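YfkN protein (Bacillus subtilis subsp. subtilis, PDB 3GVE) belongs to the calcineurin-like phosphoesterase family and holds a manganese ion and a magnesium ion in a two-metal site. Local coordinates at residues H11-A16 and E52-T57; L40-Q45 and G315-R320; Q45-H50 and K285-I290; L253-E258 and G308-I313. All coordinates share one frame; numbering follows the deposited sequence. Where two conformers were deposited one is given.

Contact 1 of 4, residues H11-A16 and E52-T57; sequences HLSILA and EQNPNT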
loop_
_atom_site.group_PDB
_atom_site.type_symbol
_atom_site.label_atom_id
_atom_site.label_comp_id
_atom_site.label_asym_id
_atom_site.label_seq_id
_atom_site.Cartn_x
_atom_site.Cartn_y
_atom_site.Cartn_z
ATOM N N HIS A 11 -18.610 6.097 33.242
ATOM C CA HIS A 11 -17.844 6.528 32.080
ATOM C C HIS A 11 -17.168 5.288 31.489
ATOM O O HIS A 11 -16.293 4.736 32.114
ATOM C CB HIS A 11 -16.826 7.599 32.483
ATOM C CG HIS A 11 -15.929 8.042 31.370
ATOM N ND1 HIS A 11 -14.718 8.653 31.605
ATOM C CD2 HIS A 11 -16.055 7.958 30.027
ATOM C CE1 HIS A 11 -14.144 8.947 30.455
ATOM N NE2 HIS A 11 -14.924 8.517 29.481
ATOM N N LEU A 12 -17.601 4.862 30.319
ATOM C CA LEU A 12 -17.018 3.723 29.632
ATOM C C LEU A 12 -16.198 4.244 28.440
ATOM O O LEU A 12 -16.673 5.061 27.678
ATOM C CB LEU A 12 -18.144 2.798 29.154
ATOM C CG LEU A 12 -17.728 1.580 28.338
ATOM C CD1 LEU A 12 -16.861 0.658 29.192
ATOM C CD2 LEU A 12 -18.951 0.846 27.832
ATOM N N SER A 13 -14.956 3.792 28.314
ATOM C CA SER A 13 -14.112 4.169 27.185
ATOM C C SER A 13 -13.894 2.955 26.303
ATOM O O SER A 13 -13.684 1.863 26.792
ATOM C CB SER A 13 -12.766 4.676 27.671
ATOM O OG SER A 13 -12.903 5.891 28.363
ATOM N N ILE A 14 -13.948 3.158 24.997
ATOM C CA ILE A 14 -13.675 2.091 24.049
ATOM C C ILE A 14 -12.499 2.526 23.199
ATOM O O ILE A 14 -12.554 3.557 22.567
ATOM C CB ILE A 14 -14.897 1.840 23.122
ATOM C CG1 ILE A 14 -16.158 1.502 23.929
ATOM C CG2 ILE A 14 -14.601 0.718 22.132
ATOM C CD1 ILE A 14 -17.424 1.831 23.191
ATOM N N LEU A 15 -11.443 1.729 23.205
ATOM C CA LEU A 15 -10.263 1.985 22.369
ATOM C C LEU A 15 -10.293 1.039 21.177
ATOM O O LEU A 15 -10.654 -0.108 21.341
ATOM C CB LEU A 15 -8.998 1.746 23.178
ATOM C CG LEU A 15 -8.929 2.443 24.547
ATOM C CD1 LEU A 15 -7.591 2.120 25.200
ATOM C CD2 LEU A 15 -9.117 3.950 24.425
ATOM N N ALA A 16 -9.917 1.525 19.995
ATOM C CA ALA A 16 -10.086 0.743 18.763
ATOM C C ALA A 16 -8.939 0.853 17.780
ATOM O O ALA A 16 -8.462 1.965 17.496
ATOM C CB ALA A 16 -11.382 1.146 18.050
ATOM N N GLU A 52 -4.660 3.901 31.409
ATOM C CA GLU A 52 -4.308 4.532 32.686
ATOM C C GLU A 52 -5.288 5.628 33.079
ATOM O O GLU A 52 -5.384 5.983 34.229
ATOM C CB GLU A 52 -2.898 5.117 32.624
ATOM C CG GLU A 52 -1.809 4.075 32.518
ATOM C CD GLU A 52 -0.463 4.637 32.067
ATOM O OE1 GLU A 52 -0.380 5.804 31.667
ATOM O OE2 GLU A 52 0.486 3.869 32.123
ATOM N N GLN A 53 -6.007 6.164 32.110
ATOM C CA GLN A 53 -6.938 7.246 32.370
ATOM C C GLN A 53 -8.310 6.794 32.842
ATOM O O GLN A 53 -9.007 7.558 33.481
ATOM C CB GLN A 53 -7.080 8.110 31.138
ATOM C CG GLN A 53 -5.835 8.913 30.835
ATOM C CD GLN A 53 -5.885 9.496 29.455
ATOM O OE1 GLN A 53 -6.938 9.521 28.836
ATOM N NE2 GLN A 53 -4.761 9.932 28.950
ATOM N N ASN A 54 -8.704 5.567 32.541
ATOM C CA ASN A 54 -10.031 5.098 32.956
ATOM C C ASN A 54 -10.056 3.596 33.194
ATOM O O ASN A 54 -9.819 2.842 32.267
ATOM C CB ASN A 54 -11.055 5.475 31.868
ATOM C CG ASN A 54 -12.483 5.090 32.223
ATOM O OD1 ASN A 54 -12.764 4.559 33.278
ATOM N ND2 ASN A 54 -13.395 5.373 31.320
ATOM N N PRO A 55 -10.374 3.131 34.377
ATOM C CA PRO A 55 -10.474 1.686 34.603
ATOM C C PRO A 55 -11.522 0.983 33.724
ATOM O O PRO A 55 -11.349 -0.175 33.385
ATOM C CB PRO A 55 -10.865 1.594 36.085
ATOM C CG PRO A 55 -10.453 2.881 36.645
ATOM C CD PRO A 55 -10.662 3.896 35.598
ATOM N N ASN A 56 -12.590 1.688 33.365
ATOM C CA ASN A 56 -13.638 1.112 32.527
ATOM C C ASN A 56 -13.274 1.260 31.057
ATOM O O ASN A 56 -13.857 2.036 30.348
ATOM C CB ASN A 56 -14.996 1.795 32.775
ATOM C CG ASN A 56 -15.401 1.851 34.241
ATOM O OD1 ASN A 56 -15.284 0.899 34.985
ATOM N ND2 ASN A 56 -15.936 2.979 34.619
ATOM N N THR A 57 -12.286 0.506 30.613
ATOM C CA THR A 57 -11.801 0.615 29.237
ATOM C C THR A 57 -11.846 -0.727 28.519
ATOM O O THR A 57 -11.353 -1.746 29.007
ATOM C CB THR A 57 -10.373 1.212 29.198
ATOM O OG1 THR A 57 -10.416 2.554 29.690
ATOM C CG2 THR A 57 -9.836 1.244 27.778
#
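The carboxamide of Asn54 lies against one face of the His11 imidazole, with ND2 3.5 Å above the ring plane and over its centre. The two planes are inclined by 31°, so this is a tilted amide-on-ring contact. Asn54 ND2 also spends both protons at the edge of its amide: one goes almost straight to His11 O (3.1 Å, 172° at the hydrogen), the other to Ser13 OG at 3.0 Å. Asn54 reaches this place because CG stands anti to its backbone N (chi1 -177°), while OD1 turns back to accept from Asn56 N, an Asx turn. His11 O is gripped by a second amide, Asn56 ND2 at 3.1 Å, from the opposite face of the carbonyl plane; that ND2 also reaches Ile154 O. Asp291 takes the other polar ends, bonding both His11 NE2 and Ser13 OG.

Asn56, centre of an inverse gamma turn, offers its carbonyl O to Ser13 N at 2.9 Å. Thr57 then pairs with Ser13 as a parallel bridge, its CA-H directed at Ser13 O, and its methyl CG2 meets Leu15 CD1 at 3.5 Å. Thr57 OG1 is tied back to Asn54 O. The contact thus closes a beta-alpha-beta unit, in which helix 40-53 links strand 9-17 to its parallel neighbour 57-61 and the turn at Asn54 to Asn56 leads into the second strand.

Contact 2 of 4, residues L40-Q45 and G315-R320; sequences LARTAQ and GNVTSR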
loop_
_atom_site.group_PDB
_atom_site.type_symbol
_atom_site.label_atom_id
_atom_site.label_comp_id
_atom_site.label_asym_id
_atom_site.label_seq_id
_atom_site.Cartn_x
_atom_site.Cartn_y
_atom_site.Cartn_z
ATOM N N LEU A 40 1.693 -1.473 15.330
ATOM C CA LEU A 40 1.010 -1.730 16.591
ATOM C C LEU A 40 1.932 -1.552 17.802
ATOM O O LEU A 40 1.480 -1.172 18.845
ATOM C CB LEU A 40 0.371 -3.119 16.567
ATOM C CG LEU A 40 -0.551 -3.487 17.742
ATOM C CD1 LEU A 40 -1.623 -2.428 17.993
ATOM C CD2 LEU A 40 -1.158 -4.860 17.487
ATOM N N ALA A 41 3.224 -1.802 17.630
ATOM C CA ALA A 41 4.175 -1.557 18.706
ATOM C C ALA A 41 4.137 -0.098 19.185
ATOM O O ALA A 41 4.365 0.156 20.347
ATOM C CB ALA A 41 5.584 -1.954 18.283
ATOM N N ARG A 42 3.836 0.839 18.291
ATOM C CA ARG A 42 3.653 2.240 18.668
ATOM C C ARG A 42 2.230 2.536 19.132
ATOM O O ARG A 42 2.044 3.191 20.115
ATOM C CB ARG A 42 4.081 3.177 17.527
ATOM C CG ARG A 42 5.601 3.228 17.408
ATOM C CD ARG A 42 6.100 4.023 16.216
ATOM N NE ARG A 42 7.562 4.149 16.280
ATOM C CZ ARG A 42 8.203 5.162 16.843
ATOM N NH1 ARG A 42 7.552 6.191 17.365
ATOM N NH2 ARG A 42 9.523 5.157 16.851
ATOM N N THR A 43 1.233 2.010 18.433
ATOM C CA THR A 43 -0.156 2.263 18.830
ATOM C C THR A 43 -0.431 1.786 20.255
ATOM O O THR A 43 -1.197 2.399 20.972
ATOM C CB THR A 43 -1.157 1.567 17.875
ATOM O OG1 THR A 43 -0.585 1.458 16.574
ATOM C CG2 THR A 43 -2.491 2.331 17.810
ATOM N N ALA A 44 0.213 0.690 20.635
ATOM C CA ALA A 44 0.036 0.105 21.951
ATOM C C ALA A 44 0.470 1.054 23.072
ATOM O O ALA A 44 0.024 0.911 24.178
ATOM C CB ALA A 44 0.771 -1.238 22.036
ATOM N N GLN A 45 1.317 2.031 22.753
ATOM C CA GLN A 45 1.706 3.031 23.738
ATOM C C GLN A 45 0.534 3.958 24.015
ATOM O O GLN A 45 0.327 4.331 25.145
ATOM C CB GLN A 45 2.948 3.814 23.284
ATOM C CG GLN A 45 4.182 2.945 23.022
ATOM C CD GLN A 45 4.793 2.359 24.270
ATOM O OE1 GLN A 45 4.156 1.661 25.016
ATOM N NE2 GLN A 45 6.076 2.631 24.468
ATOM N N GLY A 315 3.770 12.429 17.441
ATOM C CA GLY A 315 3.768 13.448 18.480
ATOM C C GLY A 315 3.375 13.004 19.877
ATOM O O GLY A 315 3.526 13.743 20.838
ATOM N N ASN A 316 2.832 11.803 19.978
ATOM C CA ASN A 316 2.371 11.274 21.242
ATOM C C ASN A 316 3.145 10.037 21.662
ATOM O O ASN A 316 3.121 9.667 22.818
ATOM C CB ASN A 316 0.877 10.974 21.157
ATOM C CG ASN A 316 0.066 12.217 20.963
ATOM O OD1 ASN A 316 0.149 13.128 21.769
ATOM N ND2 ASN A 316 -0.690 12.279 19.887
ATOM N N VAL A 317 3.809 9.397 20.708
ATOM C CA VAL A 317 4.547 8.164 20.938
ATOM C C VAL A 317 5.935 8.272 20.334
ATOM O O VAL A 317 6.084 8.679 19.201
ATOM C CB VAL A 317 3.841 6.955 20.258
ATOM C CG1 VAL A 317 4.647 5.663 20.448
ATOM C CG2 VAL A 317 2.416 6.801 20.772
ATOM N N THR A 318 6.944 7.868 21.088
ATOM C CA THR A 318 8.313 7.949 20.579
ATOM C C THR A 318 9.088 6.636 20.652
ATOM O O THR A 318 10.241 6.588 20.243
ATOM C CB THR A 318 9.110 9.047 21.283
ATOM O OG1 THR A 318 9.239 8.693 22.652
ATOM C CG2 THR A 318 8.396 10.368 21.185
ATOM N N SER A 319 8.470 5.581 21.174
ATOM C CA SER A 319 9.140 4.285 21.285
ATOM C C SER A 319 8.199 3.093 21.131
ATOM O O SER A 319 6.996 3.258 21.115
ATOM C CB SER A 319 9.868 4.164 22.622
ATOM O OG SER A 319 8.968 4.251 23.692
ATOM N N ARG A 320 8.773 1.898 21.045
ATOM C CA ARG A 320 8.011 0.667 20.922
ATOM C C ARG A 320 7.576 0.141 22.275
ATOM O O ARG A 320 8.315 0.138 23.232
ATOM C CB ARG A 320 8.839 -0.440 20.255
ATOM C CG ARG A 320 8.911 -0.421 18.760
ATOM C CD ARG A 320 9.844 -1.515 18.257
ATOM N NE ARG A 320 11.222 -1.274 18.639
ATOM C CZ ARG A 320 12.081 -0.522 17.963
ATOM N NH1 ARG A 320 13.304 -0.372 18.419
ATOM N NH2 ARG A 320 11.739 0.083 16.858
HETATM O O HOH W 1 4.949 7.381 16.741
HETATM O O HOH W 2 9.821 8.384 17.476
#
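Ala41 sets its methyl against the aliphatic part of Arg320, CB to CG 3.7 Å, where the helix and the 315-320 segment come nearest in backbone terms. One residue on, Arg42 runs extended from CG to NE alongside Val317 to Ser319. Arg42 CB passes Val317 CG1 at 3.9 Å, the two side chains meeting at a slant, and the guanidinium arrives with an edge toward Val317 O, which lies near the group's plane. A water joins the two, accepting from Arg42 NH1 at 2.9 Å and lying 3.0 Å from Val317 O; a second water links NH1 more weakly to Thr318 O. Asp26 is shared by the two arginines, forming salt bridges with Arg42 NE and Arg320 NH2. Arg320 has Glu34 as a further partner.

Gln45 CG, a turn further along and anti to its own carbonyl carbon (chi1 -59°), lies 3.8 Å from Val317 CG1; the bend at chi2 (-70°) then turns the amide toward Ser319. Val317 is therefore seated between Arg42 and Gln45, with CG1 also 3.6 Å from Arg42 O. The amide end is loosely held on this side: Gln45 NE2 makes a weak hydrogen bond to Ser319 OG (3.4 Å), whereas OE1 accepts from Asn321 ND2. Ser319 N is buried here without a polar partner.

The segment thus lies across the first turns of helix 40-53, joining strand 300-312 to helix 322-340, whose Val324 packs on Ala41 and Ala44, while Val317 also rests on Leu46.

Contact 3 of 4, residues Q45-H50 and K285-I290; sequences QLIQKH and KYLGVI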
loop_
_atom_site.group_PDB
_atom_site.type_symbol
_atom_site.label_atom_id
_atom_site.label_comp_id
_atom_site.label_asym_id
_atom_site.label_seq_id
_atom_site.Cartn_x
_atom_site.Cartn_y
_atom_site.Cartn_z
ATOM N N GLN A 45 1.317 2.031 22.753
ATOM C CA GLN A 45 1.706 3.031 23.738
ATOM C C GLN A 45 0.534 3.958 24.015
ATOM O O GLN A 45 0.327 4.331 25.145
ATOM C CB GLN A 45 2.948 3.814 23.284
ATOM C CG GLN A 45 4.182 2.945 23.022
ATOM C CD GLN A 45 4.793 2.359 24.270
ATOM O OE1 GLN A 45 4.156 1.661 25.016
ATOM N NE2 GLN A 45 6.076 2.631 24.468
ATOM N N LEU A 46 -0.245 4.290 22.984
ATOM C CA LEU A 46 -1.481 5.053 23.193
ATOM C C LEU A 46 -2.513 4.238 23.968
ATOM O O LEU A 46 -3.233 4.764 24.791
ATOM C CB LEU A 46 -2.103 5.505 21.871
ATOM C CG LEU A 46 -1.275 6.456 21.011
ATOM C CD1 LEU A 46 -2.031 6.772 19.715
ATOM C CD2 LEU A 46 -0.945 7.741 21.765
ATOM N N ILE A 47 -2.581 2.946 23.671
ATOM C CA ILE A 47 -3.518 2.062 24.370
ATOM C C ILE A 47 -3.224 2.103 25.885
ATOM O O ILE A 47 -4.116 2.245 26.690
ATOM C CB ILE A 47 -3.459 0.602 23.819
ATOM C CG1 ILE A 47 -3.995 0.551 22.370
ATOM C CG2 ILE A 47 -4.206 -0.364 24.755
ATOM C CD1 ILE A 47 -3.788 -0.762 21.644
ATOM N N GLN A 48 -1.953 1.948 26.244
ATOM C CA GLN A 48 -1.532 1.947 27.639
ATOM C C GLN A 48 -1.890 3.276 28.293
ATOM O O GLN A 48 -2.434 3.306 29.381
ATOM C CB GLN A 48 -0.023 1.701 27.765
ATOM C CG GLN A 48 0.414 1.572 29.227
ATOM C CD GLN A 48 1.870 1.254 29.393
ATOM O OE1 GLN A 48 2.450 0.486 28.633
ATOM N NE2 GLN A 48 2.466 1.821 30.428
ATOM N N LYS A 49 -1.601 4.365 27.606
ATOM C CA LYS A 49 -1.914 5.675 28.152
ATOM C C LYS A 49 -3.413 5.840 28.450
ATOM O O LYS A 49 -3.797 6.291 29.510
ATOM C CB LYS A 49 -1.451 6.784 27.219
ATOM C CG LYS A 49 -1.909 8.153 27.694
ATOM C CD LYS A 49 -1.311 9.217 26.865
ATOM C CE LYS A 49 -2.068 9.411 25.579
ATOM N NZ LYS A 49 -1.792 10.751 25.044
ATOM N N HIS A 50 -4.260 5.467 27.495
ATOM C CA HIS A 50 -5.692 5.612 27.693
ATOM C C HIS A 50 -6.223 4.680 28.781
ATOM O O HIS A 50 -7.072 5.068 29.559
ATOM C CB HIS A 50 -6.414 5.464 26.355
ATOM C CG HIS A 50 -6.321 6.688 25.516
ATOM N ND1 HIS A 50 -7.234 7.714 25.606
ATOM C CD2 HIS A 50 -5.397 7.079 24.613
ATOM C CE1 HIS A 50 -6.880 8.678 24.781
ATOM N NE2 HIS A 50 -5.767 8.319 24.167
ATOM N N LYS A 285 -1.607 3.922 12.722
ATOM C CA LYS A 285 -1.211 5.338 12.753
ATOM C C LYS A 285 -2.010 6.220 13.730
ATOM O O LYS A 285 -1.552 7.271 14.140
ATOM C CB LYS A 285 -1.243 5.935 11.337
ATOM C CG LYS A 285 -0.181 5.337 10.392
ATOM C CD LYS A 285 -0.385 5.796 8.945
ATOM C CE LYS A 285 0.629 5.171 7.982
ATOM N NZ LYS A 285 0.363 5.664 6.601
ATOM N N TYR A 286 -3.197 5.755 14.093
ATOM C CA TYR A 286 -4.074 6.424 15.042
ATOM C C TYR A 286 -4.733 5.353 15.907
ATOM O O TYR A 286 -4.859 4.207 15.486
ATOM C CB TYR A 286 -5.168 7.189 14.305
ATOM C CG TYR A 286 -4.759 8.511 13.711
ATOM C CD1 TYR A 286 -5.162 9.697 14.292
ATOM C CD2 TYR A 286 -3.999 8.571 12.560
ATOM C CE1 TYR A 286 -4.802 10.927 13.740
ATOM C CE2 TYR A 286 -3.636 9.793 12.007
ATOM C CZ TYR A 286 -4.042 10.951 12.604
ATOM O OH TYR A 286 -3.680 12.163 12.054
ATOM N N LEU A 287 -5.135 5.745 17.107
ATOM C CA LEU A 287 -6.013 4.949 17.957
ATOM C C LEU A 287 -7.379 5.643 18.000
ATOM O O LEU A 287 -7.461 6.852 18.160
ATOM C CB LEU A 287 -5.454 4.890 19.370
ATOM C CG LEU A 287 -6.242 4.018 20.350
ATOM C CD1 LEU A 287 -6.150 2.560 19.933
ATOM C CD2 LEU A 287 -5.723 4.224 21.774
ATOM N N GLY A 288 -8.449 4.870 17.874
ATOM C CA GLY A 288 -9.794 5.403 18.037
ATOM C C GLY A 288 -10.178 5.376 19.504
ATOM O O GLY A 288 -9.847 4.453 20.217
ATOM N N VAL A 289 -10.908 6.397 19.929
ATOM C CA VAL A 289 -11.313 6.530 21.326
ATOM C C VAL A 289 -12.752 7.001 21.370
ATOM O O VAL A 289 -13.055 8.081 20.916
ATOM C CB VAL A 289 -10.403 7.537 22.101
ATOM C CG1 VAL A 289 -10.816 7.621 23.567
ATOM C CG2 VAL A 289 -8.938 7.146 21.976
ATOM N N ILE A 290 -13.628 6.169 21.917
ATOM C CA ILE A 290 -15.006 6.569 22.158
ATOM C C ILE A 290 -15.288 6.604 23.658
ATOM O O ILE A 290 -15.012 5.662 24.366
ATOM C CB ILE A 290 -15.996 5.615 21.462
ATOM C CG1 ILE A 290 -15.900 5.806 19.945
ATOM C CG2 ILE A 290 -17.401 5.828 21.962
ATOM C CD1 ILE A 290 -16.815 4.895 19.144
#
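Leu46, Ile47 and His50 press onto Leu287 and Val289 in a buried helix-on-sheet contact, where helix 40-53 covers one face of the four-stranded sheet. No hydrogen bond crosses it. The axes of segments 45-50 and 286-290 approach to 9.2 Å, and they run in nearly the same sense with a signed crossing angle of -29°.

Leu287 is central. With CG anti to the backbone N (chi1 -177°) and chi2 at 66°, the methyls of Leu287 part: Leu287 CD2 meets Leu46 CB at 3.8 Å, and Leu287 CD1 meets Ile47 CG1 at 3.8 Å. Leu46 and Leu287 lie alongside each other, pointing opposite ways, with Leu46 CD1 reaching back to Leu287 CB (3.9 Å); Ile47 instead is set roughly perpendicular to Leu287.

One turn later the His50 imidazole spreads over Val289. Val289 CG2 lies 4.0 Å from the centroid of the His50 ring and close to the ring normal, a CH-pi contact displaced toward the rim on the CE1 side. Leu287 CD2 approaches His50 CD2 obliquely, at 4.0 Å, and Leu46 O lies at the ring's edge. NE2 of the imidazole reaches Glu311 of strand 300-312, probably as a hydrogen bond, and the same carboxylate pairs with Lys49.

Leu15 of strand 9-17 touches both His50 and Val289, extending the apolar layer across the sheet. This is the alpha/beta layering of the calcineurin-like fold, with the connecting helix of a beta-alpha-beta unit laid over the sheet.

Contact 4 of 4, residues L253-E258 and G308-I313; sequences LFPSAE and GSIESI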
loop_
_atom_site.group_PDB
_atom_site.type_symbol
_atom_site.label_atom_id
_atom_site.label_comp_id
_atom_site.label_asym_id
_atom_site.label_seq_id
_atom_site.Cartn_x
_atom_site.Cartn_y
_atom_site.Cartn_z
ATOM N N LEU A 253 -9.812 9.190 8.005
ATOM C CA LEU A 253 -9.893 9.679 9.363
ATOM C C LEU A 253 -11.319 10.062 9.675
ATOM O O LEU A 253 -11.965 10.773 8.870
ATOM C CB LEU A 253 -8.988 10.926 9.560
ATOM C CG LEU A 253 -7.504 10.734 9.230
ATOM C CD1 LEU A 253 -6.733 12.049 9.591
ATOM C CD2 LEU A 253 -6.916 9.585 9.934
ATOM N N PHE A 254 -11.789 9.691 10.841
ATOM C CA PHE A 254 -13.046 10.228 11.337
ATOM C C PHE A 254 -12.977 10.235 12.853
ATOM O O PHE A 254 -12.592 9.237 13.434
ATOM C CB PHE A 254 -14.279 9.453 10.851
ATOM C CG PHE A 254 -15.564 10.156 11.232
ATOM C CD1 PHE A 254 -16.115 11.119 10.411
ATOM C CD2 PHE A 254 -16.117 9.950 12.478
ATOM C CE1 PHE A 254 -17.240 11.823 10.786
ATOM C CE2 PHE A 254 -17.255 10.652 12.875
ATOM C CZ PHE A 254 -17.818 11.602 12.026
ATOM N N PRO A 255 -13.349 11.335 13.500
ATOM C CA PRO A 255 -13.849 12.569 12.885
ATOM C C PRO A 255 -12.803 13.323 12.103
ATOM O O PRO A 255 -11.643 13.141 12.308
ATOM C CB PRO A 255 -14.310 13.401 14.091
ATOM C CG PRO A 255 -13.600 12.863 15.240
ATOM C CD PRO A 255 -13.395 11.389 14.966
ATOM N N SER A 256 -13.269 14.149 11.188
ATOM C CA SER A 256 -12.440 15.118 10.491
ATOM C C SER A 256 -13.324 16.226 9.932
ATOM O O SER A 256 -14.518 16.059 9.722
ATOM C CB SER A 256 -11.616 14.478 9.387
ATOM O OG SER A 256 -12.432 14.103 8.334
ATOM N N ALA A 257 -12.680 17.359 9.700
ATOM C CA ALA A 257 -13.315 18.595 9.284
ATOM C C ALA A 257 -14.121 18.551 7.967
ATOM O O ALA A 257 -15.028 19.327 7.798
ATOM C CB ALA A 257 -12.267 19.681 9.223
ATOM N N GLU A 258 -13.769 17.666 7.084
ATOM C CA GLU A 258 -14.483 17.520 5.851
ATOM C C GLU A 258 -15.999 17.267 6.075
ATOM O O GLU A 258 -16.835 17.622 5.258
ATOM C CB GLU A 258 -13.827 16.378 5.107
ATOM C CG GLU A 258 -14.559 15.860 3.967
ATOM C CD GLU A 258 -13.899 14.637 3.450
ATOM O OE1 GLU A 258 -12.878 14.182 4.031
ATOM O OE2 GLU A 258 -14.380 14.156 2.442
ATOM N N GLY A 308 -16.590 10.737 19.985
ATOM C CA GLY A 308 -15.620 9.972 19.207
ATOM C C GLY A 308 -14.432 10.834 18.875
ATOM O O GLY A 308 -14.620 11.977 18.382
ATOM N N SER A 309 -13.237 10.337 19.071
ATOM C CA SER A 309 -12.025 11.060 18.729
ATOM C C SER A 309 -10.959 10.109 18.274
ATOM O O SER A 309 -11.084 8.871 18.474
ATOM C CB SER A 309 -11.528 11.835 19.965
ATOM O OG SER A 309 -11.225 11.045 21.050
ATOM N N ILE A 310 -9.959 10.603 17.587
ATOM C CA ILE A 310 -8.842 9.757 17.209
ATOM C C ILE A 310 -7.581 10.470 17.652
ATOM O O ILE A 310 -7.548 11.676 17.715
ATOM C CB ILE A 310 -8.812 9.451 15.701
ATOM C CG1 ILE A 310 -8.884 10.755 14.883
ATOM C CG2 ILE A 310 -9.973 8.513 15.315
ATOM C CD1 ILE A 310 -8.736 10.546 13.385
ATOM N N GLU A 311 -6.548 9.706 17.961
ATOM C CA GLU A 311 -5.280 10.274 18.424
ATOM C C GLU A 311 -4.169 9.665 17.607
ATOM O O GLU A 311 -4.106 8.470 17.458
ATOM C CB GLU A 311 -5.081 9.969 19.909
ATOM C CG GLU A 311 -3.755 10.492 20.451
ATOM C CD GLU A 311 -3.628 10.394 21.963
ATOM O OE1 GLU A 311 -4.226 9.512 22.591
ATOM O OE2 GLU A 311 -2.888 11.205 22.505
ATOM N N SER A 312 -3.292 10.507 17.084
ATOM C CA SER A 312 -2.150 10.050 16.301
ATOM C C SER A 312 -1.014 9.512 17.165
ATOM O O SER A 312 -0.792 9.979 18.257
ATOM C CB SER A 312 -1.588 11.213 15.468
ATOM O OG SER A 312 -1.148 12.261 16.306
ATOM N N ILE A 313 -0.281 8.534 16.643
ATOM C CA ILE A 313 0.961 8.113 17.297
ATOM C C ILE A 313 2.025 9.186 17.096
ATOM O O ILE A 313 2.881 9.370 17.933
ATOM C CB ILE A 313 1.482 6.732 16.830
ATOM C CG1 ILE A 313 1.733 6.686 15.325
ATOM C CG2 ILE A 313 0.511 5.644 17.267
ATOM C CD1 ILE A 313 2.485 5.445 14.853
#
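Pro255 passes beside Ser309 with their CA atoms 6.3 Å apart, and no hydrogen bond links the two backbones. Segment 253-258 leaves the short strand 253-254 through a cis peptide bond between Phe254 and Pro255, whereas segment 308-313 stays extended up to Ser312. The contact is made by side chains on backbone: Pro255 CG lies 3.4 Å from Gly308 O, and Phe254 O is 3.3 Å from Ile310 CG2.

Ile310 carries most of the apolar contact. With chi1 at 52°, CG1 sits between its backbone N and carbonyl carbon, and the extended end brings Ile310 CD1 to 3.9 Å from Leu253 CB and 4.0 Å from Leu253 CD2. The Ile310 end lies athwart Leu253. Phe254 turns the other way; its ring carries Pro255 CB over the centre of one face and meets Tyr259 edge-to-face.

Tyr286 packs on both Leu253 and Ile310, and Lys33 of the second subunit also touches Leu253. Strand 253-254 belongs to the larger mixed sheet and strand 300-312 is an edge strand of the four-stranded sheet within this chain, so the contact joins the two sheets of the beta sandwich typical of calcineurin-like phosphoesterases.

Contact 3 lies at the middle of the set, its centre about 9 Å from that of contact 2, 10 Å from contact 1 and 12 Å from contact 4, and it touches all three. Strands 9-17 and 286-297 join contacts 1 and 3 through a probable hydrogen bond from Ile14 N to Ile290 O, 2.8 Å. Contacts 2 and 3 share Gln45; Tyr286 CD1 of contact 3 packs 3.5 Å from Ser312 N of contact 4, which also meets contact 2 where Thr43 touches Ile313. Contacts 1 and 4 stay apart, their centres about 18 Å distant. Toward the metals, strand 9-17 leads to Asp19 and His21 and strand 57-61 to Asp64, while Leu253 closely follows His251, its side chain about 13 Å from the manganese ion.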